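Local coordinates for venom allergen-like (VAL) 4 protein (Schistosoma mansoni, PDB 4P27) that binds lipids as a venom allergen-like member of the SCP/TAPS (CAP) superfamily, although it lacks the prototypical CAP motifs, at residues Glu121-Gly126 with Cys138-Gly143; Asn13-Val18 with Gly86-Trp91; Asn111-Val116 with Asp147-Ala152. All blocks are in the same frame, centred on the assembly; numbering follows the deposited sequence.

Interaction 1. Residues Glu121-Gly126 with Cys138-Gly143; sequences EEIGCG and CNYAPG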
loop_
_atom_site.group_PDB
_atom_site.type_symbol
_atom_site.label_atom_id
_atom_site.label_comp_id
_atom_site.label_asym_id
_atom_site.label_seq_id
_atom_site.Cartn_x
_atom_site.Cartn_y
_atom_site.Cartn_z
ATOM N N GLU A 121 -10.321 -0.092 -1.845
ATOM C CA GLU A 121 -11.017 -0.880 -2.823
ATOM C C GLU A 121 -10.219 -0.905 -4.120
ATOM O O GLU A 121 -10.215 -1.907 -4.841
ATOM C CB GLU A 121 -12.347 -0.177 -3.105
ATOM C CG GLU A 121 -13.095 -0.912 -4.184
ATOM C CD GLU A 121 -14.524 -1.172 -3.788
ATOM O OE1 GLU A 121 -15.038 -0.392 -2.981
ATOM O OE2 GLU A 121 -15.110 -2.155 -4.266
ATOM N N GLU A 122 -9.676 0.246 -4.478
ATOM C CA GLU A 122 -9.006 0.442 -5.764
ATOM C C GLU A 122 -7.530 0.680 -5.482
ATOM O O GLU A 122 -7.153 1.458 -4.562
ATOM C CB GLU A 122 -9.554 1.653 -6.503
ATOM C CG GLU A 122 -11.054 1.690 -6.453
ATOM C CD GLU A 122 -11.664 1.454 -7.778
ATOM O OE1 GLU A 122 -11.174 0.611 -8.565
ATOM O OE2 GLU A 122 -12.633 2.166 -8.029
ATOM N N ILE A 123 -6.706 0.073 -6.304
ATOM C CA ILE A 123 -5.269 0.353 -6.273
ATOM C C ILE A 123 -4.779 0.626 -7.715
ATOM O O ILE A 123 -5.213 -0.021 -8.654
ATOM C CB ILE A 123 -4.536 -0.810 -5.627
ATOM C CG1 ILE A 123 -3.017 -0.523 -5.568
ATOM C CG2 ILE A 123 -4.754 -2.072 -6.442
ATOM C CD1 ILE A 123 -2.226 -1.622 -4.851
ATOM N N GLY A 124 -3.886 1.560 -7.921
ATOM C CA GLY A 124 -3.079 1.483 -9.134
ATOM C C GLY A 124 -1.704 2.114 -8.917
ATOM O O GLY A 124 -1.604 3.137 -8.244
ATOM N N CYS A 125 -0.675 1.501 -9.516
ATOM C CA CYS A 125 0.701 1.729 -9.238
ATOM C C CYS A 125 1.428 1.987 -10.555
ATOM O O CYS A 125 1.018 1.481 -11.628
ATOM C CB CYS A 125 1.309 0.469 -8.551
ATOM S SG CYS A 125 0.450 0.144 -6.953
ATOM N N GLY A 126 2.538 2.723 -10.448
ATOM C CA GLY A 126 3.261 3.267 -11.572
ATOM C C GLY A 126 4.681 3.372 -11.040
ATOM O O GLY A 126 4.919 3.647 -9.811
ATOM N N CYS A 138 2.395 3.904 -5.472
ATOM C CA CYS A 138 1.055 3.227 -5.443
ATOM C C CYS A 138 0.059 4.187 -4.898
ATOM O O CYS A 138 0.347 4.839 -3.866
ATOM C CB CYS A 138 1.036 1.981 -4.563
ATOM S SG CYS A 138 1.826 0.554 -5.353
ATOM N N ASN A 139 -1.046 4.314 -5.635
ATOM C CA ASN A 139 -2.226 5.073 -5.221
ATOM C C ASN A 139 -3.304 4.117 -4.823
ATOM O O ASN A 139 -3.447 3.032 -5.418
ATOM C CB ASN A 139 -2.761 6.028 -6.276
ATOM C CG ASN A 139 -1.813 7.157 -6.537
ATOM O OD1 ASN A 139 -1.198 7.637 -5.607
ATOM N ND2 ASN A 139 -1.652 7.575 -7.837
ATOM N N TYR A 140 -4.040 4.512 -3.777
ATOM C CA TYR A 140 -5.066 3.667 -3.175
ATOM C C TYR A 140 -6.358 4.574 -2.983
ATOM O O TYR A 140 -6.251 5.722 -2.632
ATOM C CB TYR A 140 -4.638 3.218 -1.802
ATOM C CG TYR A 140 -3.315 2.477 -1.774
ATOM C CD1 TYR A 140 -2.081 3.188 -1.687
ATOM C CD2 TYR A 140 -3.276 1.044 -1.861
ATOM C CE1 TYR A 140 -0.850 2.511 -1.653
ATOM C CE2 TYR A 140 -2.021 0.357 -1.811
ATOM C CZ TYR A 140 -0.836 1.106 -1.754
ATOM O OH TYR A 140 0.384 0.475 -1.714
ATOM N N ALA A 141 -7.546 4.005 -3.205
ATOM C CA ALA A 141 -8.850 4.708 -3.032
ATOM C C ALA A 141 -9.808 3.755 -2.299
ATOM O O ALA A 141 -10.013 2.651 -2.754
ATOM C CB ALA A 141 -9.436 5.038 -4.407
ATOM N N PRO A 142 -10.421 4.192 -1.177
ATOM C CA PRO A 142 -10.140 5.493 -0.496
ATOM C C PRO A 142 -8.788 5.349 0.148
ATOM O O PRO A 142 -8.265 4.225 0.248
ATOM C CB PRO A 142 -11.229 5.602 0.637
ATOM C CG PRO A 142 -12.052 4.388 0.522
ATOM C CD PRO A 142 -11.630 3.513 -0.682
ATOM N N GLY A 143 -8.206 6.439 0.613
ATOM C CA GLY A 143 -6.953 6.299 1.376
ATOM C C GLY A 143 -7.227 5.939 2.834
ATOM O O GLY A 143 -8.353 5.718 3.214
#
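I123 and Y140 sit opposite each other as a non-hydrogen-bonded antiparallel pair, their side chains running alongside one another on the face that also carries C125 and C138. Followed outward, I123 CB lies 4.0 Å from N139 O. CG1 is anti to the backbone N (chi1 -179°) and passes nearer that oxygen while approaching the Y140 ring. I123 CD1 continues the extended chain to Y140 CE2 at 3.6 Å, meeting the ring obliquely. The next pair on this face is covalent: C125 SG and C138 SG are joined at 2.1 Å.

Between these pairs G124 and N139 exchange two backbone hydrogen bonds; past I123 and Y140, toward the bulge, A141 N donates to E122 O. A141 O accepts twice, from E121 N at 2.9 Å and from E122 N at 3.0 Å; the second bond is nearly straight (172° at the hydrogen), with its donor in the carbonyl plane. Two consecutive residues thus face one, the definition of a classic beta bulge, and the A141-P142 peptide that follows is cis. Beyond the segments, helix 6-22 covers the disulfide face, where Y140 OH is hydrogen-bonded to H15, while N139 on the other face reaches Q76 and L45 O. The 166° between strand directions and the alternating pair types mark antiparallel pairing, and the short link between strands 122-130 and 133-141 makes it a beta hairpin, disulfide-crossed and central in the CAP-fold sheet.

Interaction 2. Residues Asn13-Val18 with Gly86-Trp91; sequences NFHKKV and GAMKDW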
loop_
_atom_site.group_PDB
_atom_site.type_symbol
_atom_site.label_atom_id
_atom_site.label_comp_id
_atom_site.label_asym_id
_atom_site.label_seq_id
_atom_site.Cartn_x
_atom_site.Cartn_y
_atom_site.Cartn_z
ATOM N N ASN A 13 -0.196 -8.391 -7.218
ATOM C CA ASN A 13 -0.290 -9.698 -6.520
ATOM C C ASN A 13 0.327 -9.670 -5.123
ATOM O O ASN A 13 -0.067 -10.421 -4.234
ATOM C CB ASN A 13 0.454 -10.800 -7.314
ATOM C CG ASN A 13 -0.245 -11.196 -8.635
ATOM O OD1 ASN A 13 0.438 -11.658 -9.552
ATOM N ND2 ASN A 13 -1.535 -10.952 -8.769
ATOM N N PHE A 14 1.406 -8.935 -4.962
ATOM C CA PHE A 14 2.031 -8.844 -3.642
ATOM C C PHE A 14 0.984 -8.213 -2.659
ATOM O O PHE A 14 0.823 -8.685 -1.549
ATOM C CB PHE A 14 3.288 -7.942 -3.733
ATOM C CG PHE A 14 4.096 -7.952 -2.455
ATOM C CD1 PHE A 14 3.754 -7.103 -1.381
ATOM C CD2 PHE A 14 5.195 -8.781 -2.307
ATOM C CE1 PHE A 14 4.455 -7.149 -0.204
ATOM C CE2 PHE A 14 5.954 -8.801 -1.121
ATOM C CZ PHE A 14 5.578 -7.995 -0.068
ATOM N N HIS A 15 0.265 -7.176 -3.107
ATOM C CA HIS A 15 -0.783 -6.590 -2.232
ATOM C C HIS A 15 -1.937 -7.559 -1.941
ATOM O O HIS A 15 -2.344 -7.718 -0.791
ATOM C CB HIS A 15 -1.385 -5.331 -2.879
ATOM C CG HIS A 15 -0.540 -4.124 -2.719
ATOM N ND1 HIS A 15 0.529 -3.861 -3.549
ATOM C CD2 HIS A 15 -0.667 -3.035 -1.905
ATOM C CE1 HIS A 15 1.071 -2.693 -3.212
ATOM N NE2 HIS A 15 0.345 -2.152 -2.245
ATOM N N LYS A 16 -2.401 -8.299 -2.953
ATOM C CA LYS A 16 -3.375 -9.368 -2.712
ATOM C C LYS A 16 -2.897 -10.375 -1.703
ATOM O O LYS A 16 -3.637 -10.754 -0.824
ATOM C CB LYS A 16 -3.803 -10.055 -4.039
ATOM C CG LYS A 16 -4.564 -9.067 -4.855
ATOM C CD LYS A 16 -5.470 -9.710 -5.899
ATOM C CE LYS A 16 -4.676 -10.013 -7.147
ATOM N NZ LYS A 16 -5.681 -10.459 -8.173
ATOM N N LYS A 17 -1.644 -10.798 -1.815
ATOM C CA LYS A 17 -1.108 -11.799 -0.931
ATOM C C LYS A 17 -0.982 -11.270 0.534
ATOM O O LYS A 17 -1.274 -12.000 1.459
ATOM C CB LYS A 17 0.324 -12.173 -1.346
ATOM C CG LYS A 17 0.727 -13.500 -0.701
ATOM C CD LYS A 17 2.117 -13.448 -0.157
ATOM C CE LYS A 17 2.427 -14.713 0.640
ATOM N NZ LYS A 17 3.511 -14.350 1.603
ATOM N N VAL A 18 -0.420 -10.056 0.724
ATOM C CA VAL A 18 -0.379 -9.425 2.078
ATOM C C VAL A 18 -1.782 -9.416 2.763
ATOM O O VAL A 18 -1.957 -9.785 3.905
ATOM C CB VAL A 18 0.153 -8.007 1.971
ATOM C CG1 VAL A 18 -0.011 -7.174 3.264
ATOM C CG2 VAL A 18 1.616 -8.114 1.615
ATOM N N GLY A 86 11.969 -5.548 -3.600
ATOM C CA GLY A 86 12.559 -5.030 -2.405
ATOM C C GLY A 86 11.646 -3.949 -1.821
ATOM O O GLY A 86 11.456 -3.891 -0.614
ATOM N N ALA A 87 11.166 -3.056 -2.693
ATOM C CA ALA A 87 10.242 -2.005 -2.284
ATOM C C ALA A 87 9.017 -2.632 -1.530
ATOM O O ALA A 87 8.706 -2.210 -0.397
ATOM C CB ALA A 87 9.804 -1.232 -3.491
ATOM N N MET A 88 8.413 -3.692 -2.091
ATOM C CA MET A 88 7.155 -4.263 -1.559
ATOM C C MET A 88 7.437 -4.791 -0.179
ATOM O O MET A 88 6.648 -4.596 0.757
ATOM C CB MET A 88 6.578 -5.400 -2.420
ATOM C CG MET A 88 6.042 -5.039 -3.809
ATOM S SD MET A 88 4.896 -3.624 -3.667
ATOM C CE MET A 88 5.836 -2.137 -4.039
ATOM N N LYS A 89 8.597 -5.431 -0.042
ATOM C CA LYS A 89 8.979 -6.079 1.182
ATOM C C LYS A 89 9.331 -5.037 2.255
ATOM O O LYS A 89 9.026 -5.209 3.432
ATOM C CB LYS A 89 10.216 -6.931 0.926
ATOM C CG LYS A 89 10.326 -8.049 1.936
ATOM C CD LYS A 89 11.765 -8.415 2.313
ATOM C CE LYS A 89 11.718 -9.742 3.083
ATOM N NZ LYS A 89 12.985 -10.522 3.082
ATOM N N ASP A 90 10.006 -3.973 1.847
ATOM C CA ASP A 90 10.205 -2.866 2.748
ATOM C C ASP A 90 8.869 -2.269 3.307
ATOM O O ASP A 90 8.723 -1.994 4.524
ATOM C CB ASP A 90 10.980 -1.789 2.030
ATOM C CG ASP A 90 11.225 -0.595 2.894
ATOM O OD1 ASP A 90 11.809 -0.772 3.956
ATOM O OD2 ASP A 90 10.855 0.541 2.539
ATOM N N TRP A 91 7.904 -2.032 2.424
ATOM C CA TRP A 91 6.615 -1.523 2.899
ATOM C C TRP A 91 5.991 -2.530 3.877
ATOM O O TRP A 91 5.515 -2.167 4.968
ATOM C CB TRP A 91 5.651 -1.333 1.706
ATOM C CG TRP A 91 5.982 -0.213 0.811
ATOM C CD1 TRP A 91 6.946 0.713 0.968
ATOM C CD2 TRP A 91 5.318 0.071 -0.431
ATOM N NE1 TRP A 91 6.955 1.601 -0.147
ATOM C CE2 TRP A 91 5.926 1.198 -0.992
ATOM C CE3 TRP A 91 4.209 -0.526 -1.109
ATOM C CZ2 TRP A 91 5.506 1.732 -2.213
ATOM C CZ3 TRP A 91 3.838 0.006 -2.296
ATOM C CH2 TRP A 91 4.480 1.098 -2.853
#
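M88 sets its CB almost exactly on the axis of the F14 ring, 3.3 Å from the ring centroid and only 5° off the normal, so this CH-pi contact is made by the root of the methionine and not by its sulfur. With CG anti to the backbone N (chi1 -172°), the F14 ring is placed beside M88, and its face receives CB. The two side chains run past one another in opposed senses. M88 bends at chi2 and chi3, leaving SD oblique to the F14 ring at 5.0 Å from its centroid, a looser Met-aromatic contact. SD also approaches H15, with CE1 of H15 4.0 Å away. The same H15 CE1 meets W91 CZ3 edge to edge, again at 4.0 Å, and M88 CE, from the same helix as W91, lies over one face of the indole, nearer its rim than its centre. No hydrogen bond crosses between the segments; H15 ND1 is bonded to I11 O and W91 NE1 to L78 O, while NE2 of H15 serves Y140. The short helical segments run at 27° with axes 11.0 Å apart, a spacing filled by these large side chains. M115 of helix 110-115 packs against F14 and H15, while strands 75-81 and 133-141 lie against W91.

Interaction 3. Residues Asn111-Val116 with Asp147-Ala152; sequences NYKQMV and DRPYEA. With NAG (2-acetamido-2-deoxy-beta-D-glucopyranose), chain B.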
loop_
_atom_site.group_PDB
_atom_site.type_symbol
_atom_site.label_atom_id
_atom_site.label_comp_id
_atom_site.label_asym_id
_atom_site.label_seq_id
_atom_site.Cartn_x
_atom_site.Cartn_y
_atom_site.Cartn_z
ATOM N N ASN A 111 3.188 2.777 5.287
ATOM C CA ASN A 111 3.061 1.952 4.076
ATOM C C ASN A 111 2.345 0.642 4.413
ATOM O O ASN A 111 1.451 0.251 3.730
ATOM C CB ASN A 111 4.484 1.670 3.532
ATOM C CG ASN A 111 5.175 2.957 3.113
ATOM O OD1 ASN A 111 4.592 3.740 2.389
ATOM N ND2 ASN A 111 6.362 3.233 3.661
ATOM N N TYR A 112 2.789 -0.070 5.463
ATOM C CA TYR A 112 2.094 -1.279 5.926
ATOM C C TYR A 112 0.597 -1.064 6.212
ATOM O O TYR A 112 -0.294 -1.805 5.709
ATOM C CB TYR A 112 2.828 -1.856 7.177
ATOM C CG TYR A 112 1.976 -2.937 7.812
ATOM C CD1 TYR A 112 1.800 -4.155 7.187
ATOM C CD2 TYR A 112 1.243 -2.672 8.990
ATOM C CE1 TYR A 112 0.964 -5.134 7.752
ATOM C CE2 TYR A 112 0.428 -3.647 9.571
ATOM C CZ TYR A 112 0.279 -4.857 8.914
ATOM O OH TYR A 112 -0.527 -5.827 9.403
ATOM N N LYS A 113 0.253 -0.011 6.993
ATOM C CA LYS A 113 -1.134 0.234 7.307
ATOM C C LYS A 113 -2.024 0.476 6.079
ATOM O O LYS A 113 -3.146 -0.008 6.029
ATOM C CB LYS A 113 -1.338 1.421 8.317
ATOM C CG LYS A 113 -0.785 1.177 9.727
ATOM C CD LYS A 113 -0.993 2.439 10.607
ATOM C CE LYS A 113 -2.452 2.567 11.040
ATOM N NZ LYS A 113 -2.585 3.725 12.029
ATOM N N GLN A 114 -1.516 1.224 5.112
ATOM C CA GLN A 114 -2.231 1.450 3.892
ATOM C C GLN A 114 -2.418 0.120 3.122
ATOM O O GLN A 114 -3.475 -0.077 2.512
ATOM C CB GLN A 114 -1.467 2.445 3.001
ATOM C CG GLN A 114 -2.174 2.667 1.671
ATOM C CD GLN A 114 -3.581 3.346 1.870
ATOM O OE1 GLN A 114 -3.657 4.566 1.968
ATOM N NE2 GLN A 114 -4.663 2.569 1.842
ATOM N N MET A 115 -1.390 -0.757 3.126
ATOM C CA MET A 115 -1.537 -2.045 2.381
ATOM C C MET A 115 -2.610 -2.926 2.986
ATOM O O MET A 115 -3.252 -3.629 2.269
ATOM C CB MET A 115 -0.222 -2.858 2.369
ATOM C CG MET A 115 0.870 -2.197 1.455
ATOM S SD MET A 115 2.393 -3.211 1.514
ATOM C CE MET A 115 1.883 -4.551 0.559
ATOM N N VAL A 116 -2.834 -2.876 4.302
ATOM C CA VAL A 116 -3.856 -3.733 4.913
ATOM C C VAL A 116 -5.138 -2.966 5.300
ATOM O O VAL A 116 -5.945 -3.460 6.055
ATOM C CB VAL A 116 -3.334 -4.526 6.140
ATOM C CG1 VAL A 116 -2.267 -5.572 5.723
ATOM C CG2 VAL A 116 -2.840 -3.613 7.289
ATOM N N ASP A 147 -6.553 5.932 12.154
ATOM C CA ASP A 147 -7.088 4.690 12.852
ATOM C C ASP A 147 -6.379 3.398 12.560
ATOM O O ASP A 147 -5.351 3.365 11.780
ATOM C CB ASP A 147 -8.534 4.469 12.447
ATOM C CG ASP A 147 -9.398 5.694 12.809
ATOM O OD1 ASP A 147 -8.978 6.369 13.738
ATOM O OD2 ASP A 147 -10.398 6.033 12.162
ATOM N N ARG A 148 -6.939 2.345 13.182
ATOM C CA ARG A 148 -6.465 0.972 12.971
ATOM C C ARG A 148 -6.917 0.556 11.566
ATOM O O ARG A 148 -7.994 0.978 11.057
ATOM C CB ARG A 148 -6.998 0.043 14.090
ATOM C CG ARG A 148 -6.357 0.322 15.467
ATOM C CD ARG A 148 -7.187 -0.394 16.554
ATOM N NE ARG A 148 -6.581 -0.164 17.875
ATOM C CZ ARG A 148 -6.923 0.917 18.595
ATOM N NH1 ARG A 148 -7.845 1.740 18.140
ATOM N NH2 ARG A 148 -6.383 1.161 19.725
ATOM N N PRO A 149 -6.140 -0.307 10.918
ATOM C CA PRO A 149 -6.491 -0.642 9.505
ATOM C C PRO A 149 -7.717 -1.493 9.252
ATOM O O PRO A 149 -8.248 -1.487 8.120
ATOM C CB PRO A 149 -5.238 -1.358 9.000
ATOM C CG PRO A 149 -4.556 -1.901 10.261
ATOM C CD PRO A 149 -4.848 -0.888 11.345
ATOM N N TYR A 150 -8.155 -2.246 10.264
ATOM C CA TYR A 150 -9.218 -3.241 10.135
ATOM C C TYR A 150 -9.800 -3.697 11.517
ATOM O O TYR A 150 -9.233 -3.427 12.581
ATOM C CB TYR A 150 -8.739 -4.474 9.332
ATOM C CG TYR A 150 -7.474 -5.155 9.909
ATOM C CD1 TYR A 150 -7.549 -6.005 11.009
ATOM C CD2 TYR A 150 -6.226 -4.938 9.309
ATOM C CE1 TYR A 150 -6.377 -6.602 11.548
ATOM C CE2 TYR A 150 -5.070 -5.542 9.801
ATOM C CZ TYR A 150 -5.155 -6.391 10.926
ATOM O OH TYR A 150 -3.975 -6.910 11.450
ATOM N N GLU A 151 -10.859 -4.487 11.481
ATOM C CA GLU A 151 -11.370 -5.090 12.736
ATOM C C GLU A 151 -10.682 -6.430 12.937
ATOM O O GLU A 151 -10.641 -7.229 11.993
ATOM C CB GLU A 151 -12.779 -5.462 12.538
ATOM C CG GLU A 151 -13.806 -4.374 12.602
ATOM C CD GLU A 151 -15.185 -5.041 12.505
ATOM O OE1 GLU A 151 -15.292 -6.262 12.790
ATOM O OE2 GLU A 151 -16.148 -4.363 12.113
ATOM N N ALA A 152 -10.202 -6.693 14.144
ATOM C CA ALA A 152 -9.589 -7.998 14.457
ATOM C C ALA A 152 -10.647 -9.145 14.529
ATOM O O ALA A 152 -11.839 -8.895 14.695
ATOM C CB ALA A 152 -8.851 -7.891 15.785
HETATM C C1 NAG B . -13.210 -1.564 8.516
HETATM C C2 NAG B . -14.671 -2.041 8.488
HETATM C C3 NAG B . -15.562 -1.261 9.403
HETATM C C4 NAG B . -14.927 -1.234 10.765
HETATM C C5 NAG B . -13.582 -0.551 10.657
HETATM C C6 NAG B . -13.025 -0.368 12.043
HETATM C C7 NAG B . -15.066 -2.892 6.310
HETATM C C8 NAG B . -15.604 -2.649 4.954
HETATM N N2 NAG B . -15.266 -1.955 7.190
HETATM O O3 NAG B . -16.842 -1.877 9.441
HETATM O O4 NAG B . -15.752 -0.528 11.640
HETATM O O5 NAG B . -12.738 -1.325 9.826
HETATM O O6 NAG B . -11.722 0.159 12.013
HETATM O O7 NAG B . -14.467 -3.897 6.541
HETATM O O HOH W 1 -1.988 -5.087 11.696
#
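V116 and P149 pack side by side where the end of a CAP-domain helix, 110-115, meets the irregular chain that follows strand 133-141. V116 CG2 lies 3.7 Å from P149 CB and nearly as close to P149 CG. V116 CG2 also lies in plane at the edge of the Y150 ring, 3.9 Å from Y150 CE2. V116 O comes to that ring's edge too, near Y150 CD2. One valine branch and one carbonyl therefore meet both residues of the P149-Y150 pair.

A polar contact flanks this apolar one. K113 NZ donates to D147 O at 2.8 Å, approaching from above the carbonyl plane, 43° out of it. The lysine chain is extended at chi2 and bends at chi3 (76°), which turns its end to the loop; N103 OD1 is a second acceptor for NZ. Across from it, Y112 and Y150 cross at about a right angle, with their hydroxyls 4.2 Å apart and no direct bond between them.

The second shell positions these groups. V116 already departs from helical backbone angles, yet its N still bonds to Y112 O, and its CG2 lies over one face of the Y112 ring, offset toward its rim. P149 shares a backbone hydrogen bond with N118, the glycosylated asparagine. Y98 of strand 98-99 touches Y112, K113 and P149, while Y150 meets the ring of F100 and is hydrogen-bonded to P31 O. Outermost, E151 lies beside the N-linked sugar, its OE2 3.6 Å from C4 of the N-acetylglucosamine. One ordered water closes the gap between the tyrosines, 2.8 Å from Y112 OH and donating to Y150 OH at 2.7 Å.

All three contacts are mostly buried, but interaction 3 reaches the surface, where its loop borders the glycan, whereas interactions 1 and 2 lie nearer the chain centre. Their chemistry follows: backbone bonds within the sheet and a cross-strand disulfide on its face, hydrogen-bond-free aromatic and sulfur packing between helices, and a lysine, a water and a proline where a loop meets a helix end. Interactions 1 and 2 join directly, I123 CD1 packing on H15 CD2 at 3.6 Å, with C138 SG against W91 CH2. Helix 110-115 of interaction 3 touches both: Q114 CG packs on Y140 CD1, and M115 CE on F14 CD1. It also leads on in sequence to strand 122-130.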